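Bacterial fluorinating enzyme homolog (Thermus thermophilus, PDB 2CW5) hydrolyses S-adenosyl-L-methionine to adenosine and L-methionine, without chlorinase or fluorinase activity. Local coordinates at residues R237-A240 / R241-L244; G94-T97 / L98-L102. All coordinates share one frame; numbering follows the deposited sequence.

Interaction 1: residues R237-A240 / R241-L244; sequences RGSA and REAL
An N-cap of the short helix 240-243 joins Ser239 to Glu242, three residues on. The helix follows strand 231-235 in the C-terminal domain, and the cap is made by a side chain. Ser239 OG accepts a hydrogen bond from Glu242 N at 3.2 Å. The bond is fairly straight, 164° at the hydrogen. The serine hydroxyl lies opposite its own backbone N and beside its carbonyl carbon (chi1 175°), which brings it round to the first turn of the helix. The side chain of Glu242 runs extended past the serine. Glu242 CG comes to 3.2 Å from Ser239 OG. Glu242 OE2 lies 3.2 Å from Ser239 CB, a contact with carbon and not a polar bond. Replacing Ser239 with alanine would probably leave Glu242 N without its side-chain acceptor and the first turn less firmly capped. Ser239 O receives a hydrogen bond from Ala243 N at 2.7 Å, nearly along the C=O axis. Ala240 is the buried member of the contact, and its side chain rests on Val235, which by similarity binds adenosine, so the helix start is packed close to the probable nucleoside site. Ala243 also touches Val235, and Leu244 leans on Val233 of the same strand. Arg241 runs out extended from the helix, with a long, weak ion pair to Glu248. At the far end of the turn, Leu244 N donates a hydrogen bond to Ala240 O at 2.9 Å. It comes from above the carbonyl plane, 38° out of it. Leu244 CB sits 3.1 Å from Ala240 O.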
ATOM      1  N   ARG C 237     -18.611   5.215  15.001  1.00 48.23           N
ATOM      2  CA  ARG C 237     -17.250   5.204  15.528  1.00 49.71           C
ATOM      3  C   ARG C 237     -16.938   3.869  16.198  1.00 49.02           C
ATOM      4  O   ARG C 237     -16.382   3.824  17.296  1.00 49.48           O
ATOM      5  CB  ARG C 237     -17.059   6.349  16.529  1.00 51.66           C
ATOM      6  CG  ARG C 237     -16.626   7.678  15.909  1.00 54.56           C
ATOM      7  CD  ARG C 237     -17.536   8.114  14.769  1.00 58.62           C
ATOM      8  NE  ARG C 237     -17.169   9.434  14.259  1.00 62.69           N
ATOM      9  CZ  ARG C 237     -17.683   9.986  13.163  1.00 63.90           C
ATOM     10  NH1 ARG C 237     -18.591   9.333  12.447  1.00 64.70           N
ATOM     11  NH2 ARG C 237     -17.293  11.197  12.785  1.00 65.21           N
ATOM     12  N   GLY C 238     -17.305   2.784  15.525  1.00 47.31           N
ATOM     13  CA  GLY C 238     -17.061   1.461  16.063  1.00 43.70           C
ATOM     14  C   GLY C 238     -17.145   0.388  14.995  1.00 42.47           C
ATOM     15  O   GLY C 238     -17.418   0.675  13.828  1.00 41.70           O
ATOM     16  N   SER C 239     -16.911  -0.854  15.403  1.00 39.79           N
ATOM     17  CA  SER C 239     -16.950  -1.990  14.494  1.00 38.15           C
ATOM     18  C   SER C 239     -18.164  -2.870  14.774  1.00 36.49           C
ATOM     19  O   SER C 239     -18.235  -3.535  15.812  1.00 35.67           O
ATOM     20  CB  SER C 239     -15.666  -2.809  14.643  1.00 38.94           C
ATOM     21  OG  SER C 239     -15.705  -3.987  13.859  1.00 39.24           O
ATOM     22  N   ALA C 240     -19.124  -2.865  13.853  1.00 33.85           N
ATOM     23  CA  ALA C 240     -20.323  -3.681  14.003  1.00 30.97           C
ATOM     24  C   ALA C 240     -19.892  -5.129  14.175  1.00 30.20           C
ATOM     25  O   ALA C 240     -20.489  -5.880  14.942  1.00 29.62           O
ATOM     26  CB  ALA C 240     -21.215  -3.548  12.772  1.00 29.93           C
ATOM     27  N   ARG C 241     -18.847  -5.509  13.446  1.00 30.87           N
ATOM     28  CA  ARG C 241     -18.308  -6.862  13.507  1.00 33.27           C
ATOM     29  C   ARG C 241     -17.891  -7.185  14.942  1.00 35.49           C
ATOM     30  O   ARG C 241     -18.285  -8.209  15.496  1.00 34.64           O
ATOM     31  CB  ARG C 241     -17.098  -6.980  12.581  1.00 34.57           C
ATOM     32  CG  ARG C 241     -16.544  -8.388  12.436  1.00 38.00           C
ATOM     33  CD  ARG C 241     -15.374  -8.410  11.471  1.00 40.90           C
ATOM     34  NE  ARG C 241     -15.038  -9.766  11.052  1.00 44.11           N
ATOM     35  CZ  ARG C 241     -14.133 -10.062  10.122  1.00 47.10           C
ATOM     36  NH1 ARG C 241     -13.463  -9.095   9.510  1.00 47.35           N
ATOM     37  NH2 ARG C 241     -13.909 -11.328   9.793  1.00 47.97           N
ATOM     38  N   GLU C 242     -17.100  -6.293  15.537  1.00 37.71           N
ATOM     39  CA  GLU C 242     -16.613  -6.468  16.903  1.00 41.36           C
ATOM     40  C   GLU C 242     -17.714  -6.284  17.941  1.00 41.21           C
ATOM     41  O   GLU C 242     -18.051  -7.210  18.678  1.00 42.10           O
ATOM     42  CB  GLU C 242     -15.494  -5.467  17.204  1.00 43.77           C
ATOM     43  CG  GLU C 242     -14.281  -5.545  16.291  1.00 48.17           C
ATOM     44  CD  GLU C 242     -13.175  -4.594  16.728  1.00 51.91           C
ATOM     45  OE1 GLU C 242     -12.656  -4.762  17.854  1.00 54.47           O
ATOM     46  OE2 GLU C 242     -12.825  -3.675  15.954  1.00 52.40           O
ATOM     47  N   ALA C 243     -18.265  -5.077  17.990  1.00 41.27           N
ATOM     48  CA  ALA C 243     -19.314  -4.733  18.945  1.00 40.62           C
ATOM     49  C   ALA C 243     -20.498  -5.698  18.971  1.00 40.73           C
ATOM     50  O   ALA C 243     -21.007  -6.027  20.045  1.00 39.56           O
ATOM     51  CB  ALA C 243     -19.806  -3.315  18.679  1.00 40.38           C
ATOM     52  N   LEU C 244     -20.936  -6.154  17.799  1.00 39.99           N
ATOM     53  CA  LEU C 244     -22.075  -7.064  17.726  1.00 39.70           C
ATOM     54  C   LEU C 244     -21.690  -8.527  17.513  1.00 38.73           C
ATOM     55  O   LEU C 244     -22.559  -9.391  17.403  1.00 39.18           O
ATOM     56  CB  LEU C 244     -23.026  -6.618  16.613  1.00 41.14           C
ATOM     57  CG  LEU C 244     -23.440  -5.144  16.641  1.00 42.54           C
ATOM     58  CD1 LEU C 244     -24.459  -4.885  15.544  1.00 43.21           C
ATOM     59  CD2 LEU C 244     -24.020  -4.788  18.000  1.00 43.10           C
TER

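Interaction 2: residues G94-T97 / L98-L102; sequences GLFT and LAWLL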
ATOM      1  N   GLY C  94     -15.021 -18.518  -8.078  1.00 19.06           N
ATOM      2  CA  GLY C  94     -16.191 -17.760  -7.669  1.00 19.78           C
ATOM      3  C   GLY C  94     -15.926 -16.312  -7.299  1.00 19.32           C
ATOM      4  O   GLY C  94     -16.853 -15.578  -6.956  1.00 18.22           O
ATOM      5  N   LEU C  95     -14.662 -15.911  -7.358  1.00 17.96           N
ATOM      6  CA  LEU C  95     -14.259 -14.544  -7.050  1.00 18.84           C
ATOM      7  C   LEU C  95     -15.107 -13.511  -7.811  1.00 18.77           C
ATOM      8  O   LEU C  95     -15.482 -12.470  -7.262  1.00 19.08           O
ATOM      9  CB  LEU C  95     -12.783 -14.365  -7.419  1.00 20.30           C
ATOM     10  CG  LEU C  95     -12.170 -12.959  -7.437  1.00 23.79           C
ATOM     11  CD1 LEU C  95     -12.330 -12.311  -6.078  1.00 23.84           C
ATOM     12  CD2 LEU C  95     -10.696 -13.053  -7.807  1.00 24.44           C
ATOM     13  N   PHE C  96     -15.404 -13.809  -9.072  1.00 18.32           N
ATOM     14  CA  PHE C  96     -16.170 -12.903  -9.933  1.00 17.97           C
ATOM     15  C   PHE C  96     -17.702 -13.056  -9.885  1.00 17.96           C
ATOM     16  O   PHE C  96     -18.399 -12.449 -10.692  1.00 18.23           O
ATOM     17  CB  PHE C  96     -15.710 -13.076 -11.387  1.00 19.75           C
ATOM     18  CG  PHE C  96     -14.273 -12.683 -11.635  1.00 20.69           C
ATOM     19  CD1 PHE C  96     -13.878 -11.353 -11.575  1.00 20.14           C
ATOM     20  CD2 PHE C  96     -13.320 -13.649 -11.956  1.00 21.57           C
ATOM     21  CE1 PHE C  96     -12.553 -10.979 -11.832  1.00 18.68           C
ATOM     22  CE2 PHE C  96     -11.990 -13.292 -12.217  1.00 21.00           C
ATOM     23  CZ  PHE C  96     -11.608 -11.949 -12.155  1.00 18.44           C
ATOM     24  N   THR C  97     -18.218 -13.851  -8.947  1.00 19.22           N
ATOM     25  CA  THR C  97     -19.662 -14.105  -8.844  1.00 18.50           C
ATOM     26  C   THR C  97     -20.578 -12.881  -8.909  1.00 18.71           C
ATOM     27  O   THR C  97     -21.513 -12.830  -9.719  1.00 18.37           O
ATOM     28  CB  THR C  97     -19.995 -14.879  -7.549  1.00 19.88           C
ATOM     29  OG1 THR C  97     -19.308 -16.137  -7.553  1.00 20.72           O
ATOM     30  CG2 THR C  97     -21.490 -15.140  -7.455  1.00 21.90           C
ATOM     31  N   LEU C  98     -20.324 -11.903  -8.050  1.00 18.16           N
ATOM     32  CA  LEU C  98     -21.147 -10.698  -8.017  1.00 18.10           C
ATOM     33  C   LEU C  98     -20.953  -9.837  -9.262  1.00 18.15           C
ATOM     34  O   LEU C  98     -21.920  -9.308  -9.818  1.00 18.60           O
ATOM     35  CB  LEU C  98     -20.849  -9.914  -6.735  1.00 17.10           C
ATOM     36  CG  LEU C  98     -21.249 -10.688  -5.470  1.00 18.92           C
ATOM     37  CD1 LEU C  98     -20.893  -9.886  -4.231  1.00 20.23           C
ATOM     38  CD2 LEU C  98     -22.752 -10.989  -5.494  1.00 21.44           C
ATOM     39  N   ALA C  99     -19.709  -9.699  -9.711  1.00 17.29           N
ATOM     40  CA  ALA C  99     -19.432  -8.925 -10.914  1.00 18.08           C
ATOM     41  C   ALA C  99     -20.260  -9.496 -12.061  1.00 20.72           C
ATOM     42  O   ALA C  99     -20.820  -8.763 -12.878  1.00 19.74           O
ATOM     43  CB  ALA C  99     -17.951  -9.014 -11.266  1.00 17.23           C
ATOM     44  N   TRP C 100     -20.326 -10.822 -12.109  1.00 19.96           N
ATOM     45  CA  TRP C 100     -21.051 -11.506 -13.162  1.00 20.57           C
ATOM     46  C   TRP C 100     -22.565 -11.318 -13.117  1.00 20.95           C
ATOM     47  O   TRP C 100     -23.254 -11.619 -14.091  1.00 20.88           O
ATOM     48  CB  TRP C 100     -20.659 -12.990 -13.176  1.00 19.19           C
ATOM     49  CG  TRP C 100     -19.243 -13.186 -13.675  1.00 20.19           C
ATOM     50  CD1 TRP C 100     -18.511 -12.304 -14.427  1.00 20.53           C
ATOM     51  CD2 TRP C 100     -18.420 -14.346 -13.512  1.00 19.26           C
ATOM     52  NE1 TRP C 100     -17.292 -12.845 -14.740  1.00 21.22           N
ATOM     53  CE2 TRP C 100     -17.208 -14.097 -14.194  1.00 20.67           C
ATOM     54  CE3 TRP C 100     -18.588 -15.573 -12.855  1.00 20.29           C
ATOM     55  CZ2 TRP C 100     -16.167 -15.030 -14.240  1.00 22.10           C
ATOM     56  CZ3 TRP C 100     -17.552 -16.502 -12.899  1.00 20.16           C
ATOM     57  CH2 TRP C 100     -16.355 -16.222 -13.588  1.00 20.63           C
ATOM     58  N   LEU C 101     -23.086 -10.817 -11.997  1.00 21.16           N
ATOM     59  CA  LEU C 101     -24.517 -10.543 -11.905  1.00 21.55           C
ATOM     60  C   LEU C 101     -24.767  -9.259 -12.690  1.00 21.90           C
ATOM     61  O   LEU C 101     -25.854  -9.034 -13.214  1.00 23.05           O
ATOM     62  CB  LEU C 101     -24.955 -10.327 -10.455  1.00 20.94           C
ATOM     63  CG  LEU C 101     -25.048 -11.557  -9.554  1.00 20.16           C
ATOM     64  CD1 LEU C 101     -25.411 -11.124  -8.137  1.00 22.57           C
ATOM     65  CD2 LEU C 101     -26.103 -12.521 -10.118  1.00 19.99           C
ATOM     66  N   LEU C 102     -23.743  -8.415 -12.759  1.00 21.94           N
ATOM     67  CA  LEU C 102     -23.841  -7.155 -13.481  1.00 22.46           C
ATOM     68  C   LEU C 102     -23.453  -7.367 -14.944  1.00 23.52           C
ATOM     69  O   LEU C 102     -23.922  -6.649 -15.830  1.00 23.19           O
ATOM     70  CB  LEU C 102     -22.899  -6.118 -12.861  1.00 23.91           C
ATOM     71  CG  LEU C 102     -23.043  -5.813 -11.364  1.00 26.24           C
ATOM     72  CD1 LEU C 102     -21.928  -4.869 -10.934  1.00 27.71           C
ATOM     73  CD2 LEU C 102     -24.406  -5.205 -11.076  1.00 28.68           C
TER
HETATM   74  O   HOH W   1     -17.552 -10.620  -7.747  1.00 11.81           O
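Gly94 O is gripped by two donors from Thr97. Thr97 N donates a hydrogen bond to Gly94 O at 3.0 Å and closes the type I turn Gly94 to Thr97. The hydroxyl Thr97 OG1 donates to Gly94 O at 2.6 Å, tilted from the carbonyl plane. The torsion of Thr97 (chi1 -60°) sets OG1 beside its own backbone N, and both donors can thus reach one oxygen. OG1 also hydrogen-bonds Leu166 N, so this buried hydroxyl has two partners. The turn leads straight into the weakly bonded helix 99-102. Trp100 N donates a hydrogen bond to Phe96 O at 2.9 Å. Phe96 O also lies over one face of the indole, 3.2 Å from Trp100 CG. Beside it, Phe96 CB sits over the centre of the six-membered ring of Trp100. This CH-pi contact measures 3.5 Å from Phe96 CB to the centroid of that Trp100 ring, only 19° off the normal. The two aromatic rings meet obliquely, their planes at 32°. Tyr88 of strand 87-89 adds an edge-to-face partner to Trp100 and also meets the Phe96 ring. A water links the turn to the helix: it donates to Leu95 O at 2.8 Å and accepts from Ala99 N at 3.1 Å. Phe96 and Leu98 pack on helix 45-55, through Leu52 and Phe53. This is an interior contact of the N-terminal domain. Its chemistry implies a turn fixed by buried polar bonds on the Thr97 side, while Phe96 O holds the backbone N of Trp100 and Phe96 CB packs on the face of its ring.

How the interactions relate
Along the chain the two contacts are in series, neither nested nor crossed. Interaction 2 comes first, in the N-terminal domain. It closes the turn after strand 87-89 and starts helix 99-102, tying this region to helix 45-55 and strand 64-68 in the interior. The chain then completes that domain and enters the antiparallel sheet of the C-terminal domain. Interaction 1 follows strand 231-235 and starts helix 240-243 at the surface, before the last strand 251-254. Both mark the entry into a short helix. Their centres are 28 Å apart and their nearest atoms about 16 Å, so they do not touch.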